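Local coordinates for foldase protein PrsA (Bacillus subtilis, PDB 4WO7) that helps secreted proteins fold after their translocation across the cell membrane and has peptidyl-prolyl cis-trans isomerase activity, at residues D58-E63 against Y90-Q95; D47-V52 against Q239-K244; E134-K139 against Y200-K205. All coordinates share one frame; numbering follows the deposited sequence.

How the contacts relate
Contacts 1 and 2 belong to the same helical body, their centres about 16 Å apart, and they touch where L93 and L92 of helix 81-101 pack on V52. Helix 21-49 supplies a segment of contact 2 and the next helix, 54-67, one of contact 1. Contact 3 lies in the prolyl isomerase domain, between helix 130-142 and strand 200-207, with its centre about 33 Å from that of contact 1 and about 46 Å from that of contact 2. Along the sequence, contact 2 closes a loop that contains both others in series. The isomerase is therefore an insertion between N- and C-terminal parts that come together, in keeping with a three-domain foldase.

Contact 1 of 3, residues D58-E63 against Y90-Q95; sequences DNKLKE and YELLTQ
K60 of helix 54-67 lies obliquely over the end of L92 on helix 81-101, its CG 3.6 Å from L92 CD2 and its CB at 3.7 Å from the same methyl. The first torsion of L92 sets CG anti to the carbonyl carbon (chi1 -67°); from there CD1 continues the chain (chi2 174°) toward V52, while CD2, branching off to the side, meets the lysine. K60 turns at chi2 (-61°) and then runs straight, crossing the side chain of E91 at about a right angle. Its NZ stays 4.1 Å from E91 OE1, where the opposite charges probably still attract, though beyond a salt bridge. This is a surface helix-helix contact in the helical part of the foldase, with helix 81-101 packed between helix 54-67 and helices 21-49 and 231-244. The lysine also makes a long ion pair on its own helix, K60 NZ to E63 OE1 at 3.7 Å, so its charge probably faces two carboxylates. E91 OE1 also forms a weak hydrogen bond with Y64 OH. V88, one turn before L92, packs on K60 as well.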
loop_
_atom_site.group_PDB
_atom_site.type_symbol
_atom_site.label_atom_id
_atom_site.label_comp_id
_atom_site.label_asym_id
_atom_site.label_seq_id
_atom_site.Cartn_x
_atom_site.Cartn_y
_atom_site.Cartn_z
ATOM N N ASP A 58 -7.357 -25.158 -11.588
ATOM C CA ASP A 58 -8.592 -25.172 -10.813
ATOM C C ASP A 58 -8.334 -25.329 -9.310
ATOM O O ASP A 58 -9.007 -24.704 -8.498
ATOM C CB ASP A 58 -9.512 -26.285 -11.324
ATOM C CG ASP A 58 -10.188 -25.923 -12.639
ATOM O OD1 ASP A 58 -9.620 -25.104 -13.393
ATOM O OD2 ASP A 58 -11.277 -26.465 -12.927
ATOM N N ASN A 59 -7.363 -26.161 -8.945
ATOM C CA ASN A 59 -7.015 -26.371 -7.537
ATOM C C ASN A 59 -6.620 -25.102 -6.772
ATOM O O ASN A 59 -7.067 -24.892 -5.643
ATOM C CB ASN A 59 -5.882 -27.396 -7.440
ATOM C CG ASN A 59 -6.349 -28.806 -7.752
ATOM O OD1 ASN A 59 -7.493 -29.014 -8.159
ATOM N ND2 ASN A 59 -5.461 -29.779 -7.591
ATOM N N LYS A 60 -5.784 -24.261 -7.375
ATOM C CA LYS A 60 -5.345 -23.039 -6.705
ATOM C C LYS A 60 -6.453 -21.986 -6.825
ATOM O O LYS A 60 -6.532 -21.062 -6.018
ATOM C CB LYS A 60 -4.030 -22.529 -7.297
ATOM C CG LYS A 60 -2.941 -22.210 -6.251
ATOM C CD LYS A 60 -3.294 -21.129 -5.238
ATOM C CE LYS A 60 -2.200 -21.036 -4.169
ATOM N NZ LYS A 60 -2.376 -19.889 -3.236
ATOM N N LEU A 61 -7.297 -22.131 -7.848
ATOM C CA LEU A 61 -8.483 -21.286 -8.012
ATOM C C LEU A 61 -9.487 -21.537 -6.893
ATOM O O LEU A 61 -10.142 -20.612 -6.409
ATOM C CB LEU A 61 -9.147 -21.531 -9.373
ATOM C CG LEU A 61 -10.248 -20.551 -9.797
ATOM C CD1 LEU A 61 -9.711 -19.167 -10.153
ATOM C CD2 LEU A 61 -11.022 -21.157 -10.970
ATOM N N LYS A 62 -9.609 -22.798 -6.494
ATOM C CA LYS A 62 -10.502 -23.176 -5.409
ATOM C C LYS A 62 -10.080 -22.523 -4.103
ATOM O O LYS A 62 -10.908 -21.993 -3.363
ATOM C CB LYS A 62 -10.505 -24.692 -5.232
ATOM C CG LYS A 62 -11.186 -25.473 -6.342
ATOM C CD LYS A 62 -10.754 -26.941 -6.317
ATOM C CE LYS A 62 -11.217 -27.695 -7.559
ATOM N NZ LYS A 62 -10.518 -28.998 -7.762
ATOM N N GLU A 63 -8.780 -22.571 -3.833
ATOM C CA GLU A 63 -8.207 -21.977 -2.634
ATOM C C GLU A 63 -8.478 -20.479 -2.607
ATOM O O GLU A 63 -8.577 -19.874 -1.541
ATOM C CB GLU A 63 -6.704 -22.262 -2.570
ATOM C CG GLU A 63 -6.378 -23.732 -2.316
ATOM C CD GLU A 63 -4.890 -24.027 -2.368
ATOM O OE1 GLU A 63 -4.087 -23.076 -2.263
ATOM O OE2 GLU A 63 -4.524 -25.213 -2.511
ATOM N N TYR A 90 -0.433 -17.741 -14.051
ATOM C CA TYR A 90 0.795 -16.979 -13.892
ATOM C C TYR A 90 1.409 -17.194 -12.511
ATOM O O TYR A 90 2.617 -17.392 -12.401
ATOM C CB TYR A 90 0.541 -15.491 -14.140
ATOM C CG TYR A 90 1.747 -14.612 -13.900
ATOM C CD1 TYR A 90 2.946 -14.850 -14.558
ATOM C CD2 TYR A 90 1.680 -13.525 -13.039
ATOM C CE1 TYR A 90 4.049 -14.049 -14.345
ATOM C CE2 TYR A 90 2.779 -12.708 -12.828
ATOM C CZ TYR A 90 3.959 -12.978 -13.486
ATOM O OH TYR A 90 5.060 -12.181 -13.283
ATOM N N GLU A 91 0.590 -17.175 -11.460
ATOM C CA GLU A 91 1.107 -17.424 -10.116
ATOM C C GLU A 91 1.696 -18.835 -10.014
ATOM O O GLU A 91 2.780 -19.024 -9.462
ATOM C CB GLU A 91 0.024 -17.232 -9.049
ATOM C CG GLU A 91 0.580 -17.323 -7.627
ATOM C CD GLU A 91 -0.472 -17.101 -6.553
ATOM O OE1 GLU A 91 -1.550 -17.731 -6.626
ATOM O OE2 GLU A 91 -0.214 -16.306 -5.624
ATOM N N LEU A 92 0.982 -19.823 -10.544
ATOM C CA LEU A 92 1.444 -21.206 -10.481
ATOM C C LEU A 92 2.764 -21.361 -11.234
ATOM O O LEU A 92 3.647 -22.101 -10.802
ATOM C CB LEU A 92 0.397 -22.173 -11.047
ATOM C CG LEU A 92 -0.919 -22.329 -10.274
ATOM C CD1 LEU A 92 -1.912 -23.196 -11.040
ATOM C CD2 LEU A 92 -0.677 -22.923 -8.895
ATOM N N LEU A 93 2.894 -20.667 -12.362
ATOM C CA LEU A 93 4.146 -20.684 -13.120
ATOM C C LEU A 93 5.307 -20.084 -12.334
ATOM O O LEU A 93 6.382 -20.679 -12.253
ATOM C CB LEU A 93 3.994 -19.929 -14.439
ATOM C CG LEU A 93 3.189 -20.644 -15.524
ATOM C CD1 LEU A 93 2.902 -19.680 -16.660
ATOM C CD2 LEU A 93 3.933 -21.869 -16.044
ATOM N N THR A 94 5.094 -18.906 -11.756
ATOM C CA THR A 94 6.146 -18.235 -10.997
ATOM C C THR A 94 6.500 -19.064 -9.762
ATOM O O THR A 94 7.621 -19.005 -9.251
ATOM C CB THR A 94 5.726 -16.810 -10.569
ATOM O OG1 THR A 94 4.485 -16.871 -9.855
ATOM C CG2 THR A 94 5.555 -15.906 -11.790
ATOM N N GLN A 95 5.531 -19.842 -9.291
ATOM C CA GLN A 95 5.746 -20.725 -8.153
ATOM C C GLN A 95 6.650 -21.887 -8.555
ATOM O O GLN A 95 7.573 -22.263 -7.828
ATOM C CB GLN A 95 4.410 -21.250 -7.629
ATOM C CG GLN A 95 3.678 -20.265 -6.749
ATOM C CD GLN A 95 4.314 -20.133 -5.385
ATOM O OE1 GLN A 95 4.438 -21.111 -4.643
ATOM N NE2 GLN A 95 4.761 -18.929 -5.062
#

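Contact 2 of 3, residues D47-V52 against Q239-K244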
loop_
_atom_site.group_PDB
_atom_site.type_symbol
_atom_site.label_atom_id
_atom_site.label_comp_id
_atom_site.label_asym_id
_atom_site.label_seq_id
_atom_site.Cartn_x
_atom_site.Cartn_y
_atom_site.Cartn_z
ATOM N N ASP A 47 5.665 -20.571 -19.338
ATOM C CA ASP A 47 4.688 -21.538 -19.841
ATOM C C ASP A 47 5.330 -22.533 -20.785
ATOM O O ASP A 47 4.860 -23.661 -20.936
ATOM C CB ASP A 47 3.545 -20.842 -20.578
ATOM C CG ASP A 47 2.473 -21.815 -21.042
ATOM O OD1 ASP A 47 2.176 -22.783 -20.306
ATOM O OD2 ASP A 47 1.926 -21.610 -22.147
ATOM N N LYS A 48 6.415 -22.111 -21.414
ATOM C CA LYS A 48 7.146 -22.975 -22.323
ATOM C C LYS A 48 8.079 -23.916 -21.559
ATOM O O LYS A 48 8.310 -25.052 -21.979
ATOM C CB LYS A 48 7.908 -22.137 -23.348
ATOM C CG LYS A 48 8.624 -22.962 -24.393
ATOM C CD LYS A 48 9.179 -22.068 -25.474
ATOM C CE LYS A 48 9.803 -22.875 -26.590
ATOM N NZ LYS A 48 10.249 -21.998 -27.703
ATOM N N LYS A 49 8.616 -23.436 -20.440
ATOM C CA LYS A 49 9.519 -24.241 -19.622
ATOM C C LYS A 49 8.733 -25.192 -18.735
ATOM O O LYS A 49 8.845 -26.410 -18.869
ATOM C CB LYS A 49 10.415 -23.338 -18.772
ATOM C CG LYS A 49 11.481 -24.068 -17.958
ATOM C CD LYS A 49 12.532 -23.094 -17.448
ATOM C CE LYS A 49 13.663 -23.827 -16.746
ATOM N NZ LYS A 49 14.739 -22.910 -16.273
ATOM N N TYR A 50 7.947 -24.634 -17.821
ATOM C CA TYR A 50 7.155 -25.447 -16.916
ATOM C C TYR A 50 5.816 -25.651 -17.581
ATOM O O TYR A 50 5.405 -24.831 -18.405
ATOM C CB TYR A 50 7.009 -24.771 -15.562
ATOM C CG TYR A 50 8.341 -24.369 -15.018
ATOM C CD1 TYR A 50 9.133 -25.266 -14.320
ATOM C CD2 TYR A 50 8.831 -23.098 -15.248
ATOM C CE1 TYR A 50 10.366 -24.897 -13.844
ATOM C CE2 TYR A 50 10.056 -22.718 -14.781
ATOM C CZ TYR A 50 10.827 -23.620 -14.084
ATOM O OH TYR A 50 12.056 -23.222 -13.621
ATOM N N LYS A 51 5.130 -26.730 -17.234
ATOM C CA LYS A 51 3.833 -26.986 -17.829
ATOM C C LYS A 51 2.772 -27.088 -16.761
ATOM O O LYS A 51 2.898 -27.845 -15.799
ATOM C CB LYS A 51 3.866 -28.261 -18.671
ATOM C CG LYS A 51 4.689 -28.141 -19.943
ATOM C CD LYS A 51 3.995 -27.250 -20.963
ATOM C CE LYS A 51 4.962 -26.742 -22.015
ATOM N NZ LYS A 51 5.506 -27.863 -22.830
ATOM N N VAL A 52 1.710 -26.319 -16.970
ATOM C CA VAL A 52 0.599 -26.238 -16.043
ATOM C C VAL A 52 -0.690 -26.631 -16.737
ATOM O O VAL A 52 -1.065 -26.057 -17.760
ATOM C CB VAL A 52 0.480 -24.814 -15.460
ATOM C CG1 VAL A 52 -0.810 -24.635 -14.670
ATOM C CG2 VAL A 52 1.711 -24.484 -14.614
ATOM N N GLN A 239 13.655 -14.157 -12.278
ATOM C CA GLN A 239 14.551 -13.318 -13.066
ATOM C C GLN A 239 15.780 -14.091 -13.541
ATOM O O GLN A 239 16.378 -13.754 -14.566
ATOM C CB GLN A 239 14.978 -12.091 -12.253
ATOM C CG GLN A 239 15.505 -10.938 -13.080
ATOM C CD GLN A 239 14.509 -10.438 -14.107
ATOM O OE1 GLN A 239 13.313 -10.717 -14.017
ATOM N NE2 GLN A 239 15.000 -9.692 -15.090
ATOM N N LYS A 240 16.170 -15.117 -12.793
ATOM C CA LYS A 240 17.252 -15.990 -13.237
ATOM C C LYS A 240 16.872 -16.734 -14.505
ATOM O O LYS A 240 17.704 -16.959 -15.386
ATOM C CB LYS A 240 17.613 -17.006 -12.166
ATOM C CG LYS A 240 18.341 -16.446 -10.987
ATOM C CD LYS A 240 18.756 -17.593 -10.107
ATOM C CE LYS A 240 19.536 -17.150 -8.903
ATOM N NZ LYS A 240 19.897 -18.358 -8.125
ATOM N N VAL A 241 15.606 -17.123 -14.585
ATOM C CA VAL A 241 15.116 -17.856 -15.737
ATOM C C VAL A 241 15.070 -16.905 -16.919
ATOM O O VAL A 241 15.386 -17.288 -18.044
ATOM C CB VAL A 241 13.712 -18.450 -15.493
ATOM C CG1 VAL A 241 13.258 -19.250 -16.700
ATOM C CG2 VAL A 241 13.705 -19.334 -14.260
HETATM N N MSE A 242 14.695 -15.657 -16.648
HETATM C CA MSE A 242 14.515 -14.666 -17.698
HETATM C C MSE A 242 15.840 -14.261 -18.349
HETATM O O MSE A 242 15.879 -13.992 -19.550
HETATM C CB MSE A 242 13.804 -13.430 -17.140
HETATM C CG MSE A 242 12.359 -13.673 -16.695
HETATM SE SE MSE A 242 11.246 -14.523 -18.060
HETATM C CE MSE A 242 11.820 -13.445 -19.572
ATOM N N LYS A 243 16.920 -14.216 -17.574
ATOM C CA LYS A 243 18.235 -13.926 -18.153
ATOM C C LYS A 243 18.695 -15.046 -19.079
ATOM O O LYS A 243 19.276 -14.781 -20.133
ATOM C CB LYS A 243 19.299 -13.687 -17.079
ATOM C CG LYS A 243 19.280 -12.301 -16.459
ATOM C CD LYS A 243 20.430 -12.144 -15.483
ATOM C CE LYS A 243 20.549 -10.721 -14.979
ATOM N NZ LYS A 243 21.707 -10.589 -14.056
ATOM N N LYS A 244 18.443 -16.292 -18.687
ATOM C CA LYS A 244 18.882 -17.435 -19.480
ATOM C C LYS A 244 18.108 -17.508 -20.793
ATOM O O LYS A 244 18.473 -18.264 -21.694
ATOM C CB LYS A 244 18.696 -18.744 -18.710
ATOM C CG LYS A 244 19.669 -18.953 -17.561
ATOM C CD LYS A 244 19.650 -20.405 -17.079
ATOM C CE LYS A 244 19.071 -20.579 -15.674
ATOM N NZ LYS A 244 17.635 -20.977 -15.635
#
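K49 and V241 account for most of the surface buried here, reaching toward each other tip to tip. The lysine chain is extended throughout, with CG anti to the backbone N (chi1 -175°), which sends it straight from the last turn of helix 21-49 to V241. Both CD and NZ of K49 come to 4.0 Å from V241 CG1, so the valine methyl sits against the outer part of the lysine chain. Nearer its root the same chain lies over one face of the Y50 ring, where K49 CG stands 3.7 Å above the plane, toward the rim. Y50 is the first residue to leave the helical conformation, and its OH comes within 4.3 Å of V241 CG2. The contact joins residues more than 190 positions apart: the N-terminal helix 21-49 and the C-terminal helix 231-244 pack together on the side of the chain away from the prolyl isomerase domain. V241 is buried, flanked by L46 and N101 as well, and Y50 also packs on D100 and N101 of helix 81-101. On the solvent-exposed side, K244 bends at chi3 and chi4 and crosses K49 at about a right angle; the two like-charged NZ atoms lie 3.5 Å apart.

Contact 3 of 3, residues E134-K139 against Y200-K205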
loop_
_atom_site.group_PDB
_atom_site.type_symbol
_atom_site.label_atom_id
_atom_site.label_comp_id
_atom_site.label_asym_id
_atom_site.label_seq_id
_atom_site.Cartn_x
_atom_site.Cartn_y
_atom_site.Cartn_z
ATOM N N GLU A 134 -19.289 -25.867 23.277
ATOM C CA GLU A 134 -19.582 -27.168 23.870
ATOM C C GLU A 134 -20.250 -28.074 22.840
ATOM O O GLU A 134 -20.160 -29.299 22.927
ATOM C CB GLU A 134 -20.468 -27.019 25.107
ATOM C CG GLU A 134 -19.752 -26.364 26.281
ATOM C CD GLU A 134 -20.658 -26.105 27.469
ATOM O OE1 GLU A 134 -20.316 -26.579 28.577
ATOM O OE2 GLU A 134 -21.679 -25.400 27.308
ATOM N N GLU A 135 -20.919 -27.463 21.866
ATOM C CA GLU A 135 -21.467 -28.199 20.731
ATOM C C GLU A 135 -20.331 -28.818 19.933
ATOM O O GLU A 135 -20.379 -29.987 19.551
ATOM C CB GLU A 135 -22.282 -27.266 19.832
ATOM C CG GLU A 135 -22.851 -27.930 18.583
ATOM C CD GLU A 135 -23.669 -26.970 17.733
ATOM O OE1 GLU A 135 -23.559 -25.743 17.949
ATOM O OE2 GLU A 135 -24.418 -27.441 16.850
ATOM N N VAL A 136 -19.300 -28.013 19.707
ATOM C CA VAL A 136 -18.118 -28.439 18.974
ATOM C C VAL A 136 -17.281 -29.395 19.810
ATOM O O VAL A 136 -16.691 -30.337 19.281
ATOM C CB VAL A 136 -17.264 -27.226 18.550
ATOM C CG1 VAL A 136 -15.948 -27.662 17.914
ATOM C CG2 VAL A 136 -18.053 -26.331 17.614
ATOM N N GLU A 137 -17.233 -29.151 21.115
ATOM C CA GLU A 137 -16.498 -30.025 22.018
ATOM C C GLU A 137 -17.104 -31.427 21.954
ATOM O O GLU A 137 -16.384 -32.427 21.988
ATOM C CB GLU A 137 -16.521 -29.482 23.447
ATOM C CG GLU A 137 -15.492 -30.129 24.360
ATOM C CD GLU A 137 -14.069 -29.762 23.979
ATOM O OE1 GLU A 137 -13.799 -28.558 23.774
ATOM O OE2 GLU A 137 -13.222 -30.674 23.880
ATOM N N LYS A 138 -18.430 -31.495 21.857
ATOM C CA LYS A 138 -19.117 -32.783 21.782
ATOM C C LYS A 138 -18.955 -33.455 20.423
ATOM O O LYS A 138 -18.871 -34.678 20.338
ATOM C CB LYS A 138 -20.611 -32.646 22.095
ATOM C CG LYS A 138 -20.929 -32.458 23.564
ATOM C CD LYS A 138 -22.415 -32.251 23.786
ATOM C CE LYS A 138 -22.716 -32.016 25.254
ATOM N NZ LYS A 138 -22.329 -33.188 26.103
ATOM N N LYS A 139 -18.881 -32.661 19.363
ATOM C CA LYS A 139 -18.686 -33.214 18.029
ATOM C C LYS A 139 -17.281 -33.809 17.920
ATOM O O LYS A 139 -17.070 -34.815 17.238
ATOM C CB LYS A 139 -18.935 -32.131 16.971
ATOM C CG LYS A 139 -20.419 -31.940 16.682
ATOM C CD LYS A 139 -20.694 -30.900 15.601
ATOM C CE LYS A 139 -22.118 -31.003 15.070
ATOM N NZ LYS A 139 -22.294 -32.242 14.270
ATOM N N TYR A 200 -14.810 -17.652 22.267
ATOM C CA TYR A 200 -14.371 -18.914 22.865
ATOM C C TYR A 200 -13.541 -19.774 21.926
ATOM O O TYR A 200 -13.851 -19.931 20.746
ATOM C CB TYR A 200 -15.564 -19.733 23.359
ATOM C CG TYR A 200 -16.133 -19.233 24.662
ATOM C CD1 TYR A 200 -17.034 -18.182 24.703
ATOM C CD2 TYR A 200 -15.750 -19.818 25.859
ATOM C CE1 TYR A 200 -17.546 -17.734 25.905
ATOM C CE2 TYR A 200 -16.252 -19.380 27.059
ATOM C CZ TYR A 200 -17.147 -18.336 27.082
ATOM O OH TYR A 200 -17.640 -17.902 28.292
ATOM N N HIS A 201 -12.472 -20.324 22.491
ATOM C CA HIS A 201 -11.481 -21.078 21.741
ATOM C C HIS A 201 -11.440 -22.535 22.154
ATOM O O HIS A 201 -11.549 -22.860 23.336
ATOM C CB HIS A 201 -10.085 -20.491 21.938
ATOM C CG HIS A 201 -9.940 -19.082 21.460
ATOM N ND1 HIS A 201 -9.030 -18.724 20.494
ATOM C CD2 HIS A 201 -10.586 -17.946 21.813
ATOM C CE1 HIS A 201 -9.116 -17.423 20.270
ATOM N NE2 HIS A 201 -10.053 -16.930 21.058
ATOM N N ILE A 202 -11.292 -23.406 21.165
ATOM C CA ILE A 202 -10.859 -24.770 21.409
ATOM C C ILE A 202 -9.473 -24.896 20.805
ATOM O O ILE A 202 -9.312 -24.819 19.590
ATOM C CB ILE A 202 -11.808 -25.818 20.806
ATOM C CG1 ILE A 202 -13.130 -25.831 21.575
ATOM C CG2 ILE A 202 -11.189 -27.212 20.895
ATOM C CD1 ILE A 202 -14.255 -26.523 20.844
ATOM N N ILE A 203 -8.478 -25.105 21.661
ATOM C CA ILE A 203 -7.088 -25.134 21.227
ATOM C C ILE A 203 -6.554 -26.550 21.198
ATOM O O ILE A 203 -6.817 -27.337 22.104
ATOM C CB ILE A 203 -6.158 -24.313 22.140
ATOM C CG1 ILE A 203 -6.797 -22.976 22.516
ATOM C CG2 ILE A 203 -4.822 -24.087 21.431
ATOM C CD1 ILE A 203 -5.982 -22.174 23.509
ATOM N N LYS A 204 -5.818 -26.866 20.137
ATOM C CA LYS A 204 -5.129 -28.143 20.044
ATOM C C LYS A 204 -3.647 -27.879 19.837
ATOM O O LYS A 204 -3.229 -27.376 18.797
ATOM C CB LYS A 204 -5.666 -28.990 18.892
ATOM C CG LYS A 204 -4.997 -30.355 18.772
ATOM C CD LYS A 204 -5.608 -31.188 17.657
ATOM C CE LYS A 204 -4.693 -32.335 17.248
ATOM N NZ LYS A 204 -5.044 -32.903 15.914
ATOM N N LYS A 205 -2.852 -28.226 20.839
ATOM C CA LYS A 205 -1.409 -28.102 20.742
ATOM C C LYS A 205 -0.893 -29.189 19.812
ATOM O O LYS A 205 -1.085 -30.370 20.094
ATOM C CB LYS A 205 -0.779 -28.213 22.130
ATOM C CG LYS A 205 0.701 -27.896 22.170
ATOM C CD LYS A 205 1.212 -27.857 23.601
ATOM C CE LYS A 205 2.701 -28.122 23.707
ATOM N NZ LYS A 205 3.121 -27.968 25.127
#
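Helix 130-142 packs on the central sheet of the prolyl isomerase domain in a buried contact where I202 of strand 200-207 meets a valine and the carboxylate of a glutamate. V136 meets it obliquely: CG1 of V136 is 3.6 Å from I202 CD1, and V136 CB is 3.8 Å from the same methyl. CG1 of I202 is anti to the carbonyl carbon and chi2 is extended, a combination (chi1 -70°, chi2 164°) that carries CD1 out between V136 and E137. The glutamate bends at chi2 (68°), which brings its carboxylate back over the isoleucine; E137 OE1 lies 3.6 Å from I202 CG1 and as far from CD1, a contact with no hydrogen bond across it. The architecture is that of the parvulin family, an antiparallel four-stranded sheet with helices packed against it. Strand 200-207 pairs with strand 119-127, I202 hydrogen-bonding through its backbone to I125. H201, the preceding residue, points to the other face of the sheet, where its ring meets those of H124 and F178, as with the paired histidines of parvulins. With I202 cut back to an alanine, a gap would probably open beside V136, leaving its CG1 without an apolar partner on the strand and the E137 carboxylate freer to turn. L140, F146 and V190 also touch I202, while Y153 and I125 pack on V136.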